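Local structure of penicillin-binding protein 2 (Pbp2) (Helicobacter pylori, 5LP5) at residues R151-N156 against G164-A169; L171-D176 against V186-I191. The protein probably acts as a penicillin-binding transpeptidase of peptidoglycan synthesis that helps set cell shape, and is captured here in complex with MreC. All blocks are in the same frame, centred on the assembly; numbering follows the deposited sequence.

Both contacts fall in the dimerisation-family region of the chain and follow one another along it, their centres about 13 Å apart. They share one small antiparallel sheet: contact 1 reaches it through strand 166-168, contact 2 through the neighbouring strand 185-187 and the residues just after it. Contact 1 is the buried one, where the end of strand 144-152 and the turn after it pack an aromatic ring and the stem of an arginine on strand 166-168 and the residues leading into it. Contact 2 is smaller and only partly buried, and one carboxylate of helix 171-176 carries it, by a salt bridge as well as by packing on a valine methyl.

Contact 1: R151-N156 against G164-A169; sequences RYYPNN and GYVGVA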
ATOM      1  N   ARG A 151      -3.408  -4.502  -0.420  1.00 37.79           N
ATOM      2  CA  ARG A 151      -4.364  -3.432  -0.642  1.00 34.69           C
ATOM      3  C   ARG A 151      -5.185  -3.258   0.623  1.00 34.84           C
ATOM      4  O   ARG A 151      -5.397  -4.205   1.396  1.00 32.53           O
ATOM      5  CB  ARG A 151      -5.270  -3.764  -1.833  1.00 35.26           C
ATOM      6  CG  ARG A 151      -6.013  -2.576  -2.451  1.00 34.86           C
ATOM      7  CD  ARG A 151      -5.058  -1.609  -3.155  1.00 34.38           C
ATOM      8  NE  ARG A 151      -5.732  -0.714  -4.110  1.00 33.26           N
ATOM      9  CZ  ARG A 151      -5.199   0.407  -4.602  1.00 32.25           C
ATOM     10  NH1 ARG A 151      -3.972   0.776  -4.258  1.00 32.41           N
ATOM     11  NH2 ARG A 151      -5.885   1.168  -5.447  1.00 32.06           N
ATOM     12  N   TYR A 152      -5.640  -2.031   0.840  1.00 36.67           N
ATOM     13  CA  TYR A 152      -6.403  -1.688   2.040  1.00 36.48           C
ATOM     14  C   TYR A 152      -7.452  -0.608   1.773  1.00 35.46           C
ATOM     15  O   TYR A 152      -7.147   0.459   1.257  1.00 33.54           O
ATOM     16  CB  TYR A 152      -5.453  -1.229   3.145  1.00 37.75           C
ATOM     17  CG  TYR A 152      -6.146  -0.912   4.451  1.00 39.52           C
ATOM     18  CD1 TYR A 152      -6.744  -1.919   5.219  1.00 43.07           C
ATOM     19  CD2 TYR A 152      -6.215   0.390   4.909  1.00 38.52           C
ATOM     20  CE1 TYR A 152      -7.395  -1.622   6.406  1.00 42.70           C
ATOM     21  CE2 TYR A 152      -6.841   0.696   6.098  1.00 38.32           C
ATOM     22  CZ  TYR A 152      -7.432  -0.303   6.841  1.00 40.18           C
ATOM     23  OH  TYR A 152      -8.068   0.041   8.009  1.00 39.56           O
ATOM     24  N   TYR A 153      -8.688  -0.901   2.159  1.00 37.30           N
ATOM     25  CA  TYR A 153      -9.823  -0.001   1.986  1.00 36.27           C
ATOM     26  C   TYR A 153     -10.219   0.467   3.386  1.00 37.79           C
ATOM     27  O   TYR A 153     -10.865  -0.263   4.140  1.00 36.78           O
ATOM     28  CB  TYR A 153     -10.968  -0.721   1.245  1.00 35.67           C
ATOM     29  CG  TYR A 153     -10.509  -1.292  -0.086  1.00 33.74           C
ATOM     30  CD1 TYR A 153     -10.630  -0.566  -1.248  1.00 32.44           C
ATOM     31  CD2 TYR A 153      -9.891  -2.546  -0.165  1.00 35.53           C
ATOM     32  CE1 TYR A 153     -10.183  -1.074  -2.466  1.00 32.68           C
ATOM     33  CE2 TYR A 153      -9.437  -3.057  -1.377  1.00 33.82           C
ATOM     34  CZ  TYR A 153      -9.586  -2.315  -2.518  1.00 32.93           C
ATOM     35  OH  TYR A 153      -9.145  -2.791  -3.717  1.00 34.18           O
ATOM     36  N   PRO A 154      -9.782   1.681   3.758  1.00 39.58           N
ATOM     37  CA  PRO A 154      -9.980   2.192   5.106  1.00 39.92           C
ATOM     38  C   PRO A 154     -11.426   2.185   5.536  1.00 41.12           C
ATOM     39  O   PRO A 154     -11.726   1.828   6.676  1.00 46.54           O
ATOM     40  CB  PRO A 154      -9.475   3.634   5.043  1.00 38.58           C
ATOM     41  CG  PRO A 154      -9.113   3.895   3.643  1.00 39.85           C
ATOM     42  CD  PRO A 154      -8.988   2.598   2.933  1.00 40.00           C
ATOM     43  N   ASN A 155     -12.326   2.551   4.636  1.00 39.30           N
ATOM     44  CA  ASN A 155     -13.735   2.649   5.026  1.00 37.71           C
ATOM     45  C   ASN A 155     -14.532   1.359   4.867  1.00 37.23           C
ATOM     46  O   ASN A 155     -15.743   1.354   5.021  1.00 40.66           O
ATOM     47  CB  ASN A 155     -14.401   3.783   4.263  1.00 36.94           C
ATOM     48  CG  ASN A 155     -13.705   5.087   4.486  1.00 34.92           C
ATOM     49  OD1 ASN A 155     -14.113   5.882   5.319  1.00 37.55           O
ATOM     50  ND2 ASN A 155     -12.638   5.299   3.769  1.00 36.46           N
ATOM     51  N   ASN A 156     -13.846   0.266   4.578  1.00 35.87           N
ATOM     52  CA  ASN A 156     -14.481  -1.037   4.444  1.00 34.90           C
ATOM     53  C   ASN A 156     -15.531  -1.169   3.347  1.00 33.32           C
ATOM     54  O   ASN A 156     -15.169  -1.409   2.193  1.00 34.30           O
ATOM     55  CB  ASN A 156     -15.016  -1.496   5.797  1.00 34.80           C
ATOM     56  CG  ASN A 156     -13.898  -1.839   6.748  1.00 34.92           C
ATOM     57  OD1 ASN A 156     -13.185  -2.826   6.575  1.00 37.43           O
ATOM     58  ND2 ASN A 156     -13.696  -0.989   7.714  1.00 34.28           N
ATOM     59  N   GLY A 164     -14.639  -1.117  -6.024  1.00 31.60           N
ATOM     60  CA  GLY A 164     -14.286  -2.461  -6.417  1.00 30.84           C
ATOM     61  C   GLY A 164     -13.024  -2.899  -5.699  1.00 31.05           C
ATOM     62  O   GLY A 164     -12.500  -2.180  -4.846  1.00 31.82           O
ATOM     63  N   TYR A 165     -12.514  -4.069  -6.059  1.00 32.33           N
ATOM     64  CA  TYR A 165     -11.389  -4.653  -5.358  1.00 33.66           C
ATOM     65  C   TYR A 165     -10.381  -5.324  -6.292  1.00 34.94           C
ATOM     66  O   TYR A 165     -10.689  -5.703  -7.409  1.00 35.26           O
ATOM     67  CB  TYR A 165     -11.888  -5.657  -4.313  1.00 34.44           C
ATOM     68  CG  TYR A 165     -12.584  -6.839  -4.921  1.00 37.59           C
ATOM     69  CD1 TYR A 165     -11.854  -7.933  -5.383  1.00 40.03           C
ATOM     70  CD2 TYR A 165     -13.966  -6.858  -5.074  1.00 37.27           C
ATOM     71  CE1 TYR A 165     -12.478  -9.013  -5.951  1.00 39.37           C
ATOM     72  CE2 TYR A 165     -14.597  -7.939  -5.642  1.00 38.55           C
ATOM     73  CZ  TYR A 165     -13.847  -9.016  -6.076  1.00 40.31           C
ATOM     74  OH  TYR A 165     -14.469 -10.113  -6.637  1.00 42.12           O
ATOM     75  N   VAL A 166      -9.166  -5.476  -5.789  1.00 38.96           N
ATOM     76  CA  VAL A 166      -8.082  -6.116  -6.509  1.00 39.71           C
ATOM     77  C   VAL A 166      -7.916  -7.555  -6.021  1.00 41.87           C
ATOM     78  O   VAL A 166      -8.254  -7.878  -4.873  1.00 37.98           O
ATOM     79  CB  VAL A 166      -6.758  -5.362  -6.308  1.00 39.49           C
ATOM     80  CG1 VAL A 166      -6.962  -3.891  -6.574  1.00 42.14           C
ATOM     81  CG2 VAL A 166      -6.192  -5.543  -4.904  1.00 38.32           C
ATOM     82  N   GLY A 167      -7.398  -8.403  -6.902  1.00 43.47           N
ATOM     83  CA  GLY A 167      -7.159  -9.797  -6.565  1.00 46.82           C
ATOM     84  C   GLY A 167      -5.942 -10.356  -7.270  1.00 48.48           C
ATOM     85  O   GLY A 167      -5.235  -9.637  -7.977  1.00 45.57           O
ATOM     86  N   VAL A 168      -5.708 -11.651  -7.078  1.00 51.49           N
ATOM     87  CA  VAL A 168      -4.586 -12.331  -7.724  1.00 52.19           C
ATOM     88  C   VAL A 168      -4.862 -12.428  -9.212  1.00 51.13           C
ATOM     89  O   VAL A 168      -5.947 -12.824  -9.613  1.00 48.13           O
ATOM     90  CB  VAL A 168      -4.354 -13.758  -7.159  1.00 49.21           C
ATOM     91  CG1 VAL A 168      -3.243 -14.450  -7.924  1.00 49.10           C
ATOM     92  CG2 VAL A 168      -3.983 -13.703  -5.692  1.00 47.62           C
ATOM     93  N   ALA A 169      -3.868 -12.062 -10.013  1.00 55.81           N
ATOM     94  CA  ALA A 169      -3.949 -12.189 -11.463  1.00 63.81           C
ATOM     95  C   ALA A 169      -4.388 -13.594 -11.832  1.00 63.38           C
ATOM     96  O   ALA A 169      -3.716 -14.556 -11.478  1.00 65.77           O
ATOM     97  CB  ALA A 169      -2.597 -11.884 -12.105  1.00 66.32           C
TER
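Tyr153 sends its ring across to the backbone of Gly164, Tyr165 and Val166, with the hydroxyl leading. Its CG stands anti to the carbonyl carbon (chi1 -56°), which carries the ring out from the start of the type I turn Tyr153-Asn156 and over to strand 166-168. Tyr153 CE1 lies 3.5 Å from Gly164 O, and the hydroxyl OH comes to 3.3 Å from Tyr165 CA. The same OH accepts a weak hydrogen bond from Val166 N, at 3.4 Å and with a bent N-H...O angle of 135°.

Val166 turns CG1 to the hydroxyl and CG2 to the arginine stem. CG1 sits 3.8 Å from Tyr153 OH, while CG2 packs 3.7 Å from Arg151 CB and almost as near to Arg151 CG, the two side chains crossing at about a right angle. The closest packing of Arg151 is by this CB-CG stem; Val166 CG1 also lies near the guanidinium. The chain leaves with CG anti to the backbone N and then bends at chi2 (68°), taking the guanidinium onward to a salt bridge from NE to Glu192 and to hydrogen bonds from NH1 to Gly54 O and Asn67 OD1.

Tyr165 offers Tyr153 its backbone and CB, whereas its own ring leads off to stack with Phe278. Gly164, with positive phi, turns the chain out of helix 160-163 and leaves its carbonyl beside the Tyr153 ring.

Glu192 OE2 also holds Tyr153 OH by a hydrogen bond, so one carboxylate oxygen ties together the polar ends of both Arg151 and Tyr153. The chemistry therefore implies a buried interface that is apolar along the stems but polar at the ends, where the hydroxyl probably owes its place more to Glu192 than to the weak amide bond.

Contact 2: L171-D176 against V186-I191; sequences LQDLKD and VGKTGI
Asp173 and Lys188 form the salt bridge that joins helix 171-176 to the residues following strand 185-187. Asp173 OD2 takes the ammonium NZ of Lys188 at 3.0 Å, and the nitrogen approaches nearly in line with the C-O bond. Lys188 gets there by folding at its second torsion (chi2 -63°) and then running straight out through CD and CE. NZ is also held, and more strongly, by Val168 O, so the one ammonium group bridges the helix carboxylate and the backbone just ahead of that helix. Two acceptors on one lysine should help to fix where its end lies.

The other neighbour of the carboxylate is apolar. Val186 CG2 rests 3.7 Å from Asp173 OD2, and the two side chains slide past each other in opposite directions. Asp173 thus has a charged partner and a hydrocarbon one at the same oxygen.

The backbone around this point is well supplied with partners. Within the helix, Asp176 N bonds to Gln172 O at 3.1 Å, while Asp173 N is bound by Ser170 OG and Asp173 O by Asn180 ND2. On the strand side, Val186 O probably accepts from Gly167 N and Lys188 N probably donates to Tyr165 O, and Thr189 OG1 binds Tyr165 N, continuing the link to 164-169 past the end of strand 185-187.

In outline this is a two-stranded antiparallel ribbon, 166-168 beside 185-187, whose long connection carries a short helix tied back to the second strand's exit by a salt bridge, all within the region assigned to the penicillin-binding protein dimerisation family.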
ATOM      1  N   LEU A 171      -4.910 -16.552 -14.629  1.00 83.79           N
ATOM      2  CA  LEU A 171      -4.075 -16.938 -15.773  1.00 84.45           C
ATOM      3  C   LEU A 171      -4.606 -16.285 -17.056  1.00 82.89           C
ATOM      4  O   LEU A 171      -3.847 -16.057 -17.996  1.00 77.88           O
ATOM      5  CB  LEU A 171      -3.968 -18.467 -15.903  1.00 85.62           C
ATOM      6  CG  LEU A 171      -2.943 -19.154 -14.973  1.00 86.28           C
ATOM      7  CD1 LEU A 171      -3.201 -18.935 -13.482  1.00 84.65           C
ATOM      8  CD2 LEU A 171      -2.901 -20.645 -15.262  1.00 89.51           C
ATOM      9  N   GLN A 172      -5.900 -15.959 -17.070  1.00 87.61           N
ATOM     10  CA  GLN A 172      -6.510 -15.219 -18.183  1.00 90.77           C
ATOM     11  C   GLN A 172      -6.227 -13.728 -18.130  1.00 86.14           C
ATOM     12  O   GLN A 172      -6.170 -13.080 -19.174  1.00 82.28           O
ATOM     13  CB  GLN A 172      -8.026 -15.438 -18.234  1.00 92.58           C
ATOM     14  CG  GLN A 172      -8.644 -15.063 -19.577  1.00 93.35           C
ATOM     15  CD  GLN A 172      -9.712 -16.056 -20.027  1.00102.27           C
ATOM     16  OE1 GLN A 172     -10.653 -16.358 -19.288  1.00109.33           O
ATOM     17  NE2 GLN A 172      -9.557 -16.575 -21.239  1.00103.81           N
ATOM     18  N   ASP A 173      -6.084 -13.183 -16.921  1.00 83.93           N
ATOM     19  CA  ASP A 173      -5.663 -11.781 -16.726  1.00 80.68           C
ATOM     20  C   ASP A 173      -4.243 -11.500 -17.273  1.00 78.75           C
ATOM     21  O   ASP A 173      -4.010 -10.458 -17.891  1.00 72.84           O
ATOM     22  CB  ASP A 173      -5.736 -11.388 -15.232  1.00 78.21           C
ATOM     23  CG  ASP A 173      -7.095 -10.808 -14.825  1.00 75.24           C
ATOM     24  OD1 ASP A 173      -7.706 -10.089 -15.638  1.00 74.73           O
ATOM     25  OD2 ASP A 173      -7.535 -11.033 -13.671  1.00 69.41           O
ATOM     26  N   LEU A 174      -3.304 -12.415 -17.027  1.00 76.26           N
ATOM     27  CA  LEU A 174      -1.919 -12.279 -17.511  1.00 72.37           C
ATOM     28  C   LEU A 174      -1.890 -12.207 -19.023  1.00 74.73           C
ATOM     29  O   LEU A 174      -1.057 -11.519 -19.602  1.00 70.08           O
ATOM     30  CB  LEU A 174      -1.071 -13.481 -17.098  1.00 72.18           C
ATOM     31  CG  LEU A 174      -0.896 -13.851 -15.625  1.00 70.41           C
ATOM     32  CD1 LEU A 174       0.046 -15.049 -15.564  1.00 71.53           C
ATOM     33  CD2 LEU A 174      -0.373 -12.692 -14.788  1.00 65.43           C
ATOM     34  N   LYS A 175      -2.802 -12.961 -19.641  1.00 85.91           N
ATOM     35  CA  LYS A 175      -3.020 -12.975 -21.089  1.00 92.08           C
ATOM     36  C   LYS A 175      -3.573 -11.627 -21.578  1.00 98.08           C
ATOM     37  O   LYS A 175      -3.082 -11.071 -22.559  1.00102.43           O
ATOM     38  CB  LYS A 175      -4.001 -14.107 -21.426  1.00 92.64           C
ATOM     39  CG  LYS A 175      -4.141 -14.517 -22.885  1.00102.53           C
ATOM     40  CD  LYS A 175      -5.551 -15.053 -23.137  1.00106.99           C
ATOM     41  CE  LYS A 175      -5.630 -16.004 -24.324  1.00107.84           C
ATOM     42  NZ  LYS A 175      -5.423 -15.309 -25.621  1.00108.32           N
ATOM     43  N   ASP A 176      -4.584 -11.107 -20.879  1.00102.47           N
ATOM     44  CA  ASP A 176      -5.256  -9.845 -21.247  1.00 96.29           C
ATOM     45  C   ASP A 176      -4.305  -8.664 -21.372  1.00 91.35           C
ATOM     46  O   ASP A 176      -4.352  -7.919 -22.346  1.00 90.05           O
ATOM     47  CB  ASP A 176      -6.318  -9.478 -20.201  1.00 93.17           C
ATOM     48  CG  ASP A 176      -7.569 -10.328 -20.299  1.00 90.73           C
ATOM     49  OD1 ASP A 176      -7.756 -11.047 -21.317  1.00 87.63           O
ATOM     50  OD2 ASP A 176      -8.368 -10.259 -19.338  1.00 81.48           O
ATOM     51  N   VAL A 186      -4.263  -7.206  -9.734  1.00 55.50           N
ATOM     52  CA  VAL A 186      -5.119  -6.593 -10.760  1.00 53.28           C
ATOM     53  C   VAL A 186      -6.529  -6.285 -10.245  1.00 47.51           C
ATOM     54  O   VAL A 186      -7.039  -6.943  -9.329  1.00 44.78           O
ATOM     55  CB  VAL A 186      -5.213  -7.475 -12.026  1.00 54.79           C
ATOM     56  CG1 VAL A 186      -4.004  -7.250 -12.909  1.00 55.40           C
ATOM     57  CG2 VAL A 186      -5.332  -8.938 -11.651  1.00 56.16           C
ATOM     58  N   GLY A 187      -7.144  -5.263 -10.829  1.00 42.93           N
ATOM     59  CA  GLY A 187      -8.471  -4.861 -10.418  1.00 40.68           C
ATOM     60  C   GLY A 187      -9.431  -5.892 -10.940  1.00 38.94           C
ATOM     61  O   GLY A 187      -9.290  -6.339 -12.073  1.00 37.68           O
ATOM     62  N   LYS A 188     -10.393  -6.277 -10.108  1.00 38.31           N
ATOM     63  CA  LYS A 188     -11.415  -7.252 -10.492  1.00 38.58           C
ATOM     64  C   LYS A 188     -12.729  -6.565 -10.806  1.00 36.18           C
ATOM     65  O   LYS A 188     -13.310  -6.831 -11.838  1.00 33.92           O
ATOM     66  CB  LYS A 188     -11.630  -8.308  -9.401  1.00 38.76           C
ATOM     67  CG  LYS A 188     -10.394  -9.122  -9.074  1.00 40.18           C
ATOM     68  CD  LYS A 188      -9.927  -9.943 -10.264  1.00 44.57           C
ATOM     69  CE  LYS A 188      -8.752 -10.853  -9.893  1.00 48.84           C
ATOM     70  NZ  LYS A 188      -8.408 -11.886 -10.921  1.00 49.97           N
ATOM     71  N   THR A 189     -13.198  -5.696  -9.910  1.00 35.20           N
ATOM     72  CA  THR A 189     -14.471  -4.985 -10.116  1.00 34.09           C
ATOM     73  C   THR A 189     -14.340  -3.492 -10.027  1.00 32.30           C
ATOM     74  O   THR A 189     -13.369  -2.968  -9.487  1.00 29.66           O
ATOM     75  CB  THR A 189     -15.533  -5.414  -9.100  1.00 34.04           C
ATOM     76  OG1 THR A 189     -15.067  -5.182  -7.765  1.00 31.72           O
ATOM     77  CG2 THR A 189     -15.794  -6.867  -9.249  1.00 36.27           C
ATOM     78  N   GLY A 190     -15.322  -2.815 -10.598  1.00 34.10           N
ATOM     79  CA  GLY A 190     -15.425  -1.367 -10.473  1.00 36.38           C
ATOM     80  C   GLY A 190     -14.203  -0.572 -10.887  1.00 37.13           C
ATOM     81  O   GLY A 190     -13.507  -0.931 -11.847  1.00 38.24           O
ATOM     82  N   ILE A 191     -13.951   0.513 -10.157  1.00 36.05           N
ATOM     83  CA  ILE A 191     -12.878   1.460 -10.481  1.00 34.54           C
ATOM     84  C   ILE A 191     -11.500   0.801 -10.492  1.00 31.45           C
ATOM     85  O   ILE A 191     -10.672   1.121 -11.344  1.00 31.03           O
ATOM     86  CB  ILE A 191     -12.900   2.663  -9.507  1.00 35.57           C
ATOM     87  CG1 ILE A 191     -14.100   3.551  -9.817  1.00 37.13           C
ATOM     88  CG2 ILE A 191     -11.630   3.496  -9.574  1.00 34.28           C
ATOM     89  CD1 ILE A 191     -13.993   4.361 -11.081  1.00 39.25           C
TER